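Local atomic coordinates of uncharacterized protein (PDB entry 3PL0), a protein that is uncharacterised but probably acts as an iron-dependent, 2-oxoglutarate-type dioxygenase built on a double-stranded beta-helix (cupin) fold. Residues K60-R68 with I151-R159; W120-F131 with D239-S247. One frame throughout, in Å; residues are numbered along the deposited sequence.

From the N terminus, the chain first runs through the loop and strand start at 60-68. It then forms helix 118-134, which holds 120-131, and turns back along strand 141-152. The end of that strand and the loop after it, 151-159, return to 60-68, so interaction 1 closes a loop of 82 residues. Strand 237-246 comes last and meets the helix, so interaction 2 closes a loop of 107 residues. The two loops cross. Strands 65-77, 141-152 and 237-246 are successive neighbours in one antiparallel sheet of the cupin fold. Interaction 1 joins strands 65-77 and 141-152 at the surface; interaction 2 packs helix 118-134 on strand 237-246. Their centres lie about 26 Å apart.

Interaction 1: K60-R68 with I151-R159; sequences KDGGHYRYR and IDTEGGVGR
Tyr65 and Asp152 form an antiparallel hydrogen-bonded pair where strands 65-77 and 141-152 meet. Asp152 N donates to Tyr65 O at 2.8 Å, in a nearly straight bond (172°). The return bonds are weak: Tyr65 N is shared between Asp152 O and Gly155 O. Further out, Val157 N gives a straight bond of 2.8 Å to Gly62 O. Gly156 CA makes a CA-H...O contact with Gly63 O (3.4 Å). Each segment contains an Asx turn. Asp61 OD1 accepts from Gly63 N, and Asp152 OD1 accepts from Glu154 N.

One side-chain bond crosses the contact. Tyr67 OH donates to Glu154 OE2 at 2.6 Å, meeting it nearly along its C-O axis. Glu154 CG lies between its backbone N and carbonyl carbon (chi1 59°), and the chain beyond is extended. It thus crosses the Tyr65 ring at about a right angle, with CG 3.3 Å from Tyr65 CD2.

The rings rest on C-H groups. Thr153 CG2 sits over the centre of one His64 face, 3.8 Å from the centroid. Gly158 CA covers the opposite face. Gly155 CA lies over a face of Tyr65, 3.6 Å from its centroid. A serine in place of His64 would probably leave Thr153 CG2 and Gly158 without the ring between them and open a gap inside the turn. In the next, non-hydrogen-bonded pair, the side chains of Arg66 and Ile151 lie side by side on one face; Ile151 CD1 is 3.6 Å from Arg66 CG, while the Arg66 guanidinium turns away to a salt bridge with Asp56.

The chemistry implies a surface seam between two neighbouring strand ends of the double-stranded beta-helix (cupin) fold: backbone bonds set the register, and loop 153-158 lies against both His64 faces and one Tyr65 face.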
loop_
_atom_site.group_PDB
_atom_site.type_symbol
_atom_site.label_atom_id
_atom_site.label_comp_id
_atom_site.label_asym_id
_atom_site.label_seq_id
_atom_site.Cartn_x
_atom_site.Cartn_y
_atom_site.Cartn_z
ATOM N N LYS A 60 -0.407 19.880 8.949
ATOM C CA LYS A 60 -1.300 21.000 8.755
ATOM C C LYS A 60 -0.775 21.653 7.507
ATOM O O LYS A 60 -0.126 22.686 7.561
ATOM C CB LYS A 60 -1.274 21.941 9.979
ATOM C CG LYS A 60 -1.709 23.408 9.739
ATOM C CD LYS A 60 -2.997 23.795 10.413
ATOM C CE LYS A 60 -3.250 25.303 10.329
ATOM N NZ LYS A 60 -2.985 25.998 11.607
ATOM N N ASP A 61 -1.029 21.019 6.374
ATOM C CA ASP A 61 -0.496 21.508 5.113
ATOM C C ASP A 61 -1.593 21.938 4.171
ATOM O O ASP A 61 -1.325 22.264 3.022
ATOM C CB ASP A 61 0.405 20.456 4.458
ATOM C CG ASP A 61 -0.360 19.240 3.927
ATOM O OD1 ASP A 61 -1.561 19.058 4.258
ATOM O OD2 ASP A 61 0.257 18.453 3.162
ATOM N N GLY A 62 -2.829 21.951 4.668
ATOM C CA GLY A 62 -3.978 22.361 3.868
ATOM C C GLY A 62 -4.378 21.334 2.822
ATOM O O GLY A 62 -5.182 21.618 1.937
ATOM N N GLY A 63 -3.816 20.135 2.923
ATOM C CA GLY A 63 -4.200 19.035 2.069
ATOM C C GLY A 63 -5.531 18.380 2.449
ATOM O O GLY A 63 -6.176 18.713 3.471
ATOM N N HIS A 64 -5.959 17.443 1.607
ATOM C CA HIS A 64 -7.187 16.735 1.859
ATOM C C HIS A 64 -7.046 16.001 3.165
ATOM O O HIS A 64 -5.944 15.550 3.551
ATOM C CB HIS A 64 -7.511 15.722 0.751
ATOM C CG HIS A 64 -8.069 16.346 -0.488
ATOM N ND1 HIS A 64 -7.680 15.958 -1.757
ATOM C CD2 HIS A 64 -8.912 17.391 -0.655
ATOM C CE1 HIS A 64 -8.323 16.687 -2.650
ATOM N NE2 HIS A 64 -9.057 17.583 -2.010
ATOM N N TYR A 65 -8.173 15.853 3.828
ATOM C CA TYR A 65 -8.229 15.200 5.112
ATOM C C TYR A 65 -7.860 13.738 5.012
ATOM O O TYR A 65 -8.405 12.985 4.149
ATOM C CB TYR A 65 -9.642 15.275 5.689
ATOM C CG TYR A 65 -10.130 16.645 6.104
ATOM C CD1 TYR A 65 -9.305 17.756 6.102
ATOM C CD2 TYR A 65 -11.434 16.807 6.540
ATOM C CE1 TYR A 65 -9.789 19.028 6.491
ATOM C CE2 TYR A 65 -11.922 18.060 6.941
ATOM C CZ TYR A 65 -11.100 19.163 6.915
ATOM O OH TYR A 65 -11.605 20.389 7.328
ATOM N N ARG A 66 -6.973 13.332 5.913
ATOM C CA ARG A 66 -6.447 11.963 5.941
ATOM C C ARG A 66 -6.859 11.217 7.211
ATOM O O ARG A 66 -6.742 11.717 8.303
ATOM C CB ARG A 66 -4.931 12.007 5.828
ATOM C CG ARG A 66 -4.301 10.601 5.748
ATOM C CD ARG A 66 -2.939 10.642 5.136
ATOM N NE ARG A 66 -1.972 11.289 6.022
ATOM C CZ ARG A 66 -0.957 12.037 5.588
ATOM N NH1 ARG A 66 -0.797 12.241 4.286
ATOM N NH2 ARG A 66 -0.093 12.587 6.444
ATOM N N TYR A 67 -7.385 10.017 7.018
ATOM C CA TYR A 67 -7.639 9.070 8.076
ATOM C C TYR A 67 -6.834 7.805 7.865
ATOM O O TYR A 67 -6.651 7.338 6.714
ATOM C CB TYR A 67 -9.115 8.706 8.086
ATOM C CG TYR A 67 -10.035 9.913 8.181
ATOM C CD1 TYR A 67 -10.368 10.661 7.042
ATOM C CD2 TYR A 67 -10.535 10.323 9.399
ATOM C CE1 TYR A 67 -11.179 11.769 7.119
ATOM C CE2 TYR A 67 -11.369 11.427 9.475
ATOM C CZ TYR A 67 -11.691 12.137 8.346
ATOM O OH TYR A 67 -12.493 13.248 8.460
ATOM N N ARG A 68 -6.416 7.196 8.965
ATOM C CA ARG A 68 -5.582 6.010 8.898
ATOM C C ARG A 68 -5.533 5.277 10.220
ATOM O O ARG A 68 -6.043 5.732 11.254
ATOM C CB ARG A 68 -4.150 6.402 8.521
ATOM C CG ARG A 68 -3.425 7.182 9.622
ATOM C CD ARG A 68 -2.280 7.973 9.127
ATOM N NE ARG A 68 -1.173 7.120 8.690
ATOM C CZ ARG A 68 -0.103 7.560 8.036
ATOM N NH1 ARG A 68 0.044 8.848 7.755
ATOM N NH2 ARG A 68 0.833 6.690 7.663
ATOM N N ILE A 151 -8.553 9.065 2.193
ATOM C CA ILE A 151 -8.339 10.471 1.929
ATOM C C ILE A 151 -9.710 11.020 1.513
ATOM O O ILE A 151 -10.313 10.528 0.558
ATOM C CB ILE A 151 -7.331 10.688 0.808
ATOM C CG1 ILE A 151 -5.994 9.997 1.054
ATOM C CG2 ILE A 151 -7.047 12.169 0.623
ATOM C CD1 ILE A 151 -5.253 10.440 2.295
ATOM N N ASP A 152 -10.166 12.051 2.217
ATOM C CA ASP A 152 -11.515 12.607 2.049
ATOM C C ASP A 152 -11.410 14.063 1.624
ATOM O O ASP A 152 -10.691 14.856 2.253
ATOM C CB ASP A 152 -12.271 12.509 3.374
ATOM C CG ASP A 152 -13.765 12.611 3.207
ATOM O OD1 ASP A 152 -14.244 13.511 2.499
ATOM O OD2 ASP A 152 -14.469 11.784 3.797
ATOM N N THR A 153 -12.131 14.407 0.556
ATOM C CA THR A 153 -12.099 15.740 -0.014
ATOM C C THR A 153 -13.085 16.685 0.718
ATOM O O THR A 153 -13.302 17.802 0.293
ATOM C CB THR A 153 -12.383 15.703 -1.539
ATOM O OG1 THR A 153 -13.731 15.287 -1.765
ATOM C CG2 THR A 153 -11.434 14.697 -2.297
ATOM N N GLU A 154 -13.681 16.260 1.837
ATOM C CA GLU A 154 -14.594 17.160 2.596
ATOM C C GLU A 154 -13.920 18.400 3.102
ATOM O O GLU A 154 -14.577 19.351 3.569
ATOM C CB GLU A 154 -15.185 16.453 3.810
ATOM C CG GLU A 154 -14.115 15.942 4.793
ATOM C CD GLU A 154 -14.633 14.904 5.825
ATOM O OE1 GLU A 154 -15.848 14.888 6.056
ATOM O OE2 GLU A 154 -13.819 14.120 6.408
ATOM N N GLY A 155 -12.601 18.347 3.163
ATOM C CA GLY A 155 -11.819 19.508 3.512
ATOM C C GLY A 155 -10.464 19.474 2.838
ATOM O O GLY A 155 -9.985 18.418 2.451
ATOM N N GLY A 156 -9.859 20.646 2.690
ATOM C CA GLY A 156 -8.532 20.754 2.145
ATOM C C GLY A 156 -8.479 20.832 0.629
ATOM O O GLY A 156 -9.501 20.737 -0.037
ATOM N N VAL A 157 -7.274 21.052 0.091
ATOM C CA VAL A 157 -7.078 21.124 -1.362
ATOM C C VAL A 157 -5.944 20.177 -1.737
ATOM O O VAL A 157 -4.864 20.221 -1.157
ATOM C CB VAL A 157 -6.759 22.537 -1.838
ATOM C CG1 VAL A 157 -6.629 22.569 -3.390
ATOM C CG2 VAL A 157 -7.853 23.556 -1.312
ATOM N N GLY A 158 -6.194 19.324 -2.715
ATOM C CA GLY A 158 -5.188 18.347 -3.131
ATOM C C GLY A 158 -4.172 18.990 -4.070
ATOM O O GLY A 158 -4.557 19.648 -5.034
ATOM N N ARG A 159 -2.889 18.826 -3.786
ATOM C CA ARG A 159 -1.835 19.383 -4.662
ATOM C C ARG A 159 -0.804 18.301 -4.872
ATOM O O ARG A 159 -0.610 17.486 -3.990
ATOM C CB ARG A 159 -1.091 20.523 -3.982
ATOM C CG ARG A 159 -1.960 21.607 -3.380
ATOM C CD ARG A 159 -2.661 22.438 -4.448
ATOM N NE ARG A 159 -1.776 23.385 -5.176
ATOM C CZ ARG A 159 -1.260 24.506 -4.655
ATOM N NH1 ARG A 159 -1.482 24.826 -3.381
ATOM N NH2 ARG A 159 -0.486 25.300 -5.397
#

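Interaction 2: W120-F131 with D239-S247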
loop_
_atom_site.group_PDB
_atom_site.type_symbol
_atom_site.label_atom_id
_atom_site.label_comp_id
_atom_site.label_asym_id
_atom_site.label_seq_id
_atom_site.Cartn_x
_atom_site.Cartn_y
_atom_site.Cartn_z
ATOM N N TRP A 120 -7.290 -11.325 5.747
ATOM C CA TRP A 120 -6.152 -10.498 6.174
ATOM C C TRP A 120 -4.844 -11.292 6.146
ATOM O O TRP A 120 -3.891 -10.903 5.469
ATOM C CB TRP A 120 -6.383 -9.907 7.571
ATOM C CG TRP A 120 -5.251 -8.998 8.029
ATOM C CD1 TRP A 120 -4.233 -9.313 8.899
ATOM C CD2 TRP A 120 -4.990 -7.658 7.585
ATOM N NE1 TRP A 120 -3.369 -8.236 9.037
ATOM C CE2 TRP A 120 -3.822 -7.210 8.246
ATOM C CE3 TRP A 120 -5.657 -6.779 6.723
ATOM C CZ2 TRP A 120 -3.303 -5.923 8.061
ATOM C CZ3 TRP A 120 -5.143 -5.495 6.537
ATOM C CH2 TRP A 120 -3.969 -5.086 7.181
ATOM N N SER A 121 -4.808 -12.418 6.866
ATOM C CA SER A 121 -3.618 -13.293 6.817
ATOM C C SER A 121 -3.309 -13.828 5.414
ATOM O O SER A 121 -2.152 -13.835 5.016
ATOM C CB SER A 121 -3.739 -14.460 7.798
ATOM O OG SER A 121 -3.646 -13.983 9.126
ATOM N N ALA A 122 -4.325 -14.228 4.663
ATOM C CA ALA A 122 -4.138 -14.755 3.321
ATOM C C ALA A 122 -3.423 -13.710 2.440
ATOM O O ALA A 122 -2.467 -14.031 1.725
ATOM C CB ALA A 122 -5.501 -15.168 2.689
ATOM N N LEU A 123 -3.857 -12.462 2.574
ATOM C CA LEU A 123 -3.279 -11.338 1.856
ATOM C C LEU A 123 -1.808 -11.143 2.243
ATOM O O LEU A 123 -0.943 -11.232 1.398
ATOM C CB LEU A 123 -4.042 -10.054 2.156
ATOM C CG LEU A 123 -3.593 -8.798 1.365
ATOM C CD1 LEU A 123 -3.718 -9.024 -0.205
ATOM C CD2 LEU A 123 -4.349 -7.587 1.829
ATOM N N LEU A 124 -1.528 -10.858 3.514
ATOM C CA LEU A 124 -0.152 -10.573 3.896
ATOM C C LEU A 124 0.815 -11.724 3.609
ATOM O O LEU A 124 1.949 -11.492 3.219
ATOM C CB LEU A 124 -0.019 -10.143 5.351
ATOM C CG LEU A 124 -0.337 -8.690 5.666
ATOM C CD1 LEU A 124 -1.799 -8.275 5.225
ATOM C CD2 LEU A 124 -0.086 -8.455 7.190
ATOM N N VAL A 125 0.373 -12.953 3.825
ATOM C CA VAL A 125 1.228 -14.115 3.649
ATOM C C VAL A 125 1.567 -14.352 2.176
ATOM O O VAL A 125 2.735 -14.560 1.836
ATOM C CB VAL A 125 0.600 -15.377 4.291
ATOM C CG1 VAL A 125 1.304 -16.698 3.825
ATOM C CG2 VAL A 125 0.668 -15.268 5.828
ATOM N N ALA A 126 0.557 -14.336 1.317
ATOM C CA ALA A 126 0.725 -14.653 -0.110
ATOM C C ALA A 126 1.671 -13.661 -0.757
ATOM O O ALA A 126 2.553 -14.050 -1.551
ATOM C CB ALA A 126 -0.644 -14.658 -0.862
ATOM N N LEU A 127 1.513 -12.398 -0.384
ATOM C CA LEU A 127 2.367 -11.341 -0.927
ATOM C C LEU A 127 3.811 -11.477 -0.408
ATOM O O LEU A 127 4.773 -11.287 -1.154
ATOM C CB LEU A 127 1.810 -9.947 -0.615
ATOM C CG LEU A 127 0.458 -9.582 -1.248
ATOM C CD1 LEU A 127 0.016 -8.286 -0.622
ATOM C CD2 LEU A 127 0.600 -9.475 -2.785
ATOM N N GLY A 128 3.963 -11.824 0.859
ATOM C CA GLY A 128 5.306 -12.119 1.418
ATOM C C GLY A 128 6.004 -13.277 0.726
ATOM O O GLY A 128 7.225 -13.226 0.483
ATOM N N GLU A 129 5.242 -14.335 0.433
ATOM C CA GLU A 129 5.775 -15.523 -0.226
ATOM C C GLU A 129 6.216 -15.180 -1.635
ATOM O O GLU A 129 7.284 -15.595 -2.092
ATOM C CB GLU A 129 4.730 -16.647 -0.251
ATOM C CG GLU A 129 4.636 -17.427 1.053
ATOM C CD GLU A 129 3.371 -18.296 1.148
ATOM O OE1 GLU A 129 2.487 -18.162 0.274
ATOM O OE2 GLU A 129 3.234 -19.111 2.107
ATOM N N LEU A 130 5.400 -14.375 -2.308
ATOM C CA LEU A 130 5.722 -13.910 -3.675
ATOM C C LEU A 130 6.987 -13.052 -3.681
ATOM O O LEU A 130 7.965 -13.340 -4.403
ATOM C CB LEU A 130 4.537 -13.155 -4.220
ATOM C CG LEU A 130 4.625 -12.631 -5.668
ATOM C CD1 LEU A 130 3.245 -12.301 -6.221
ATOM C CD2 LEU A 130 5.459 -11.367 -5.711
ATOM N N PHE A 131 7.000 -12.042 -2.816
ATOM C CA PHE A 131 8.147 -11.137 -2.729
ATOM C C PHE A 131 9.472 -11.860 -2.367
ATOM O O PHE A 131 10.512 -11.548 -2.922
ATOM C CB PHE A 131 7.860 -10.021 -1.731
ATOM C CG PHE A 131 6.829 -9.004 -2.187
ATOM C CD1 PHE A 131 6.786 -8.547 -3.503
ATOM C CD2 PHE A 131 5.969 -8.449 -1.289
ATOM C CE1 PHE A 131 5.881 -7.603 -3.901
ATOM C CE2 PHE A 131 5.056 -7.518 -1.684
ATOM C CZ PHE A 131 5.009 -7.075 -2.984
ATOM N N ASP A 239 -10.023 5.110 -0.785
ATOM C CA ASP A 239 -9.550 4.152 0.182
ATOM C C ASP A 239 -8.530 3.238 -0.428
ATOM O O ASP A 239 -8.772 2.674 -1.490
ATOM C CB ASP A 239 -10.722 3.264 0.641
ATOM C CG ASP A 239 -11.813 4.067 1.378
ATOM O OD1 ASP A 239 -11.470 5.098 1.959
ATOM O OD2 ASP A 239 -12.980 3.649 1.390
ATOM N N THR A 240 -7.413 3.078 0.284
ATOM C CA THR A 240 -6.310 2.208 -0.092
ATOM C C THR A 240 -5.764 1.517 1.174
ATOM O O THR A 240 -6.070 1.903 2.358
ATOM C CB THR A 240 -5.168 3.003 -0.726
ATOM O OG1 THR A 240 -4.845 4.140 0.087
ATOM C CG2 THR A 240 -5.502 3.466 -2.119
ATOM N N LEU A 241 -4.963 0.490 0.929
ATOM C CA LEU A 241 -4.178 -0.187 1.952
ATOM C C LEU A 241 -2.762 -0.291 1.470
ATOM O O LEU A 241 -2.541 -0.936 0.449
ATOM C CB LEU A 241 -4.699 -1.592 2.158
ATOM C CG LEU A 241 -3.908 -2.456 3.143
ATOM C CD1 LEU A 241 -3.893 -1.869 4.577
ATOM C CD2 LEU A 241 -4.516 -3.851 3.125
ATOM N N VAL A 242 -1.808 0.290 2.196
ATOM C CA VAL A 242 -0.394 0.161 1.847
ATOM C C VAL A 242 0.282 -0.846 2.778
ATOM O O VAL A 242 0.196 -0.725 4.013
ATOM C CB VAL A 242 0.331 1.513 1.907
ATOM C CG1 VAL A 242 1.870 1.341 1.637
ATOM C CG2 VAL A 242 -0.340 2.515 0.905
ATOM N N LEU A 243 0.919 -1.854 2.198
ATOM C CA LEU A 243 1.653 -2.869 2.962
ATOM C C LEU A 243 3.113 -2.759 2.569
ATOM O O LEU A 243 3.444 -2.725 1.361
ATOM C CB LEU A 243 1.127 -4.285 2.671
ATOM C CG LEU A 243 -0.353 -4.627 2.948
ATOM C CD1 LEU A 243 -0.776 -6.017 2.379
ATOM C CD2 LEU A 243 -0.664 -4.529 4.427
ATOM N N THR A 244 4.008 -2.661 3.546
ATOM C CA THR A 244 5.395 -2.614 3.229
ATOM C C THR A 244 6.084 -3.846 3.798
ATOM O O THR A 244 5.772 -4.303 4.910
ATOM C CB THR A 244 6.068 -1.339 3.748
ATOM O OG1 THR A 244 6.022 -1.322 5.169
ATOM C CG2 THR A 244 5.393 -0.109 3.193
ATOM N N TYR A 245 7.030 -4.367 3.035
ATOM C CA TYR A 245 7.813 -5.511 3.445
ATOM C C TYR A 245 9.288 -5.127 3.459
ATOM O O TYR A 245 9.831 -4.602 2.457
ATOM C CB TYR A 245 7.590 -6.677 2.467
ATOM C CG TYR A 245 6.197 -7.261 2.511
ATOM C CD1 TYR A 245 5.102 -6.526 2.046
ATOM C CD2 TYR A 245 5.974 -8.540 3.012
ATOM C CE1 TYR A 245 3.825 -7.042 2.099
ATOM C CE2 TYR A 245 4.708 -9.082 3.060
ATOM C CZ TYR A 245 3.623 -8.318 2.618
ATOM O OH TYR A 245 2.369 -8.866 2.671
ATOM N N ARG A 246 9.953 -5.435 4.571
ATOM C CA ARG A 246 11.356 -5.078 4.732
ATOM C C ARG A 246 12.146 -6.213 5.387
ATOM O O ARG A 246 11.677 -6.815 6.362
ATOM C CB ARG A 246 11.452 -3.805 5.562
ATOM C CG ARG A 246 12.884 -3.184 5.614
ATOM C CD ARG A 246 12.846 -1.765 6.161
ATOM N NE ARG A 246 14.139 -1.115 5.985
ATOM C CZ ARG A 246 15.173 -1.274 6.808
ATOM N NH1 ARG A 246 15.073 -2.056 7.870
ATOM N NH2 ARG A 246 16.316 -0.668 6.563
ATOM N N SER A 247 13.325 -6.502 4.821
ATOM C CA SER A 247 14.295 -7.442 5.373
ATOM C C SER A 247 15.071 -6.802 6.503
ATOM O O SER A 247 15.297 -5.611 6.463
ATOM C CB SER A 247 15.307 -7.805 4.289
ATOM O OG SER A 247 16.203 -8.791 4.767
#
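Tyr245 has CG beside its backbone N and anti to its carbonyl carbon (chi1 -68°), which sends the ring toward helix 120-131. Phe131 has the same setting and reaches toward it from the helix. The edge of Phe131 points at a face of Tyr245, an edge-to-face pair with centroids 5.2 Å apart and planes at 67°. Tyr245 OH donates to Leu124 O at 2.7 Å, on a lone pair in the carbonyl plane. Leu124 O also accepts the helical bond from Gly128 N, so two donors grip it. Gly128 CA comes within 3.5 Å of Tyr245 CE2, a close approach of the helix backbone to the ring.

Toward the start of both segments the contact is apolar. Leu243 CD1 touches Leu124 CD1 and Leu127 CD1, each at 3.8 Å. Leu123 and Leu241 meet tip to tip through their CD2 atoms. Trp120 CZ3 lies 3.8 Å from Leu241 CD2.

The axes of helix 120-131 and strand 239-246 come within 10.1 Å, with 43° between their N-to-C directions. The helix packs on a face of the cupin sheet. Helix 29-36 touches Leu123, Ala126 and Leu130, and strands 141-152 and 172-181 flank strand 237-246.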